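Local atomic coordinates of ORF10 (Moritella marina, PDB entry 6RIW), a protein that probably extends acyl chains in polyunsaturated fatty acid synthesis, this part being the ketosynthase-chain length factor didomain of a larger synthase. Residues 356-361 / 411-416. Residues are numbered along the deposited sequence; the frame is centred on the assembly and turned at random.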
loop_
_atom_site.group_PDB
_atom_site.type_symbol
_atom_site.label_atom_id
_atom_site.label_comp_id
_atom_site.label_asym_id
_atom_site.label_seq_id
_atom_site.Cartn_x
_atom_site.Cartn_y
_atom_site.Cartn_z
ATOM N N LYS A 356 16.632 21.578 -24.469
ATOM C CA LYS A 356 15.891 20.496 -25.111
ATOM C C LYS A 356 16.613 19.200 -24.799
ATOM O O LYS A 356 17.314 18.645 -25.655
ATOM C CB LYS A 356 15.773 20.708 -26.620
ATOM C CG LYS A 356 14.957 21.915 -26.989
ATOM C CD LYS A 356 14.722 21.959 -28.490
ATOM C CE LYS A 356 13.767 23.067 -28.843
ATOM N NZ LYS A 356 13.022 22.728 -30.075
ATOM N N PRO A 357 16.474 18.690 -23.576
ATOM C CA PRO A 357 17.153 17.442 -23.230
ATOM C C PRO A 357 16.638 16.288 -24.074
ATOM O O PRO A 357 15.509 16.295 -24.575
ATOM C CB PRO A 357 16.820 17.245 -21.738
ATOM C CG PRO A 357 15.590 18.039 -21.506
ATOM C CD PRO A 357 15.676 19.226 -22.459
ATOM N N LEU A 358 17.496 15.283 -24.228
ATOM C CA LEU A 358 17.067 14.018 -24.807
ATOM C C LEU A 358 16.030 13.373 -23.897
ATOM O O LEU A 358 16.013 13.617 -22.689
ATOM C CB LEU A 358 18.263 13.083 -24.995
ATOM C CG LEU A 358 19.312 13.614 -25.979
ATOM C CD1 LEU A 358 20.380 12.578 -26.266
ATOM C CD2 LEU A 358 18.623 14.086 -27.265
ATOM N N LEU A 359 15.154 12.555 -24.487
ATOM C CA LEU A 359 14.034 11.954 -23.770
ATOM C C LEU A 359 13.946 10.468 -24.085
ATOM O O LEU A 359 14.282 10.033 -25.189
ATOM C CB LEU A 359 12.706 12.613 -24.139
ATOM C CG LEU A 359 12.570 14.131 -24.177
ATOM C CD1 LEU A 359 11.235 14.481 -24.837
ATOM C CD2 LEU A 359 12.650 14.719 -22.774
ATOM N N GLY A 360 13.465 9.683 -23.115
ATOM C CA GLY A 360 13.399 8.249 -23.339
ATOM C C GLY A 360 12.458 7.596 -22.348
ATOM O O GLY A 360 12.069 8.205 -21.348
ATOM N N SER A 361 12.099 6.339 -22.642
ATOM C CA SER A 361 11.216 5.561 -21.767
ATOM C C SER A 361 11.519 4.071 -21.841
ATOM O O SER A 361 11.303 3.438 -22.880
ATOM C CB SER A 361 9.751 5.785 -22.115
ATOM O OG SER A 361 8.942 5.103 -21.166
ATOM N N GLN A 411 14.652 14.828 -30.261
ATOM C CA GLN A 411 15.105 14.665 -28.885
ATOM C C GLN A 411 14.895 13.252 -28.351
ATOM O O GLN A 411 15.096 13.032 -27.154
ATOM C CB GLN A 411 14.392 15.658 -27.964
ATOM C CG GLN A 411 14.923 17.069 -28.042
ATOM C CD GLN A 411 14.438 17.795 -29.294
ATOM O OE1 GLN A 411 13.256 17.747 -29.640
ATOM N NE2 GLN A 411 15.360 18.466 -29.980
ATOM N N MET A 412 14.487 12.298 -29.188
ATOM C CA MET A 412 14.156 10.952 -28.714
ATOM C C MET A 412 15.027 9.890 -29.377
ATOM O O MET A 412 14.684 9.390 -30.464
ATOM C CB MET A 412 12.676 10.659 -28.953
ATOM C CG MET A 412 11.750 11.791 -28.532
ATOM S SD MET A 412 10.051 11.449 -29.003
ATOM C CE MET A 412 9.221 12.955 -28.498
ATOM N N PRO A 413 16.127 9.485 -28.749
ATOM C CA PRO A 413 16.994 8.455 -29.341
ATOM C C PRO A 413 16.247 7.155 -29.593
ATOM O O PRO A 413 15.540 6.640 -28.722
ATOM C CB PRO A 413 18.096 8.269 -28.288
ATOM C CG PRO A 413 18.042 9.489 -27.442
ATOM C CD PRO A 413 16.630 9.969 -27.453
ATOM N N THR A 414 16.410 6.630 -30.810
ATOM C CA THR A 414 15.879 5.337 -31.221
ATOM C C THR A 414 16.999 4.353 -31.529
ATOM O O THR A 414 16.745 3.251 -32.028
ATOM C CB THR A 414 14.965 5.520 -32.431
ATOM O OG1 THR A 414 15.742 6.027 -33.526
ATOM C CG2 THR A 414 13.855 6.513 -32.099
ATOM N N THR A 415 18.234 4.735 -31.226
ATOM C CA THR A 415 19.386 3.853 -31.187
ATOM C C THR A 415 20.230 4.272 -29.995
ATOM O O THR A 415 19.992 5.319 -29.387
ATOM C CB THR A 415 20.203 3.942 -32.484
ATOM O OG1 THR A 415 21.194 2.907 -32.502
ATOM C CG2 THR A 415 20.883 5.298 -32.577
ATOM N N THR A 416 21.240 3.469 -29.668
ATOM C CA THR A 416 22.194 3.880 -28.647
ATOM C C THR A 416 22.965 5.098 -29.142
ATOM O O THR A 416 23.473 5.103 -30.268
ATOM C CB THR A 416 23.166 2.748 -28.321
ATOM O OG1 THR A 416 22.436 1.586 -27.904
ATOM C CG2 THR A 416 24.121 3.173 -27.197
HETATM O O HOH W 1 13.963 7.874 -26.697
#
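L359 of strand 358-360 and Q411 are joined by one direct backbone hydrogen bond, L359 N to Q411 O at 2.7 Å, almost in line with the carbonyl (C=O...N 172°). The same oxygen receives a CA-H...O contact from L358 CA at 3.2 Å. Further along, the two segments are bridged by a water that donates to both L359 O and P413 O, while P413 CD packs against L359 O at 3.3 Å; proline has no N-H to offer this carbonyl. Residues 411-413 follow the strand without making a regular sheet partner, and the chain then turns away from it. On its other side, strand 358-360 pairs in parallel with strand 327-329, and the contact thus lays the loop between strands 389-390 and 417-418 along the edge of the ketosynthase's thiolase-type C-terminal half, away from the magnesium site. L358 reaches with CD1 to P413 CG (4.0 Å), and its other methyl, CD2, lies by Q411 CA. L359 extends CD1 loosely toward the methyl end of M412 and packs elsewhere on L343 and M346 of helix 336-350. Q411 bends at chi2 (77°), which brings its amide NE2 across the aliphatic K356 chain, 3.9 Å from CD, while OE1 accepts from T408 N. Its CG rests against both K356 O and P357 O; the latter is buried with no hydrogen-bonding partner. With an alanine at Q411, T408 N would probably lose its acceptor and the K356 methylenes their cover. Beyond those methylenes, K356 NZ bonds to Y406 O.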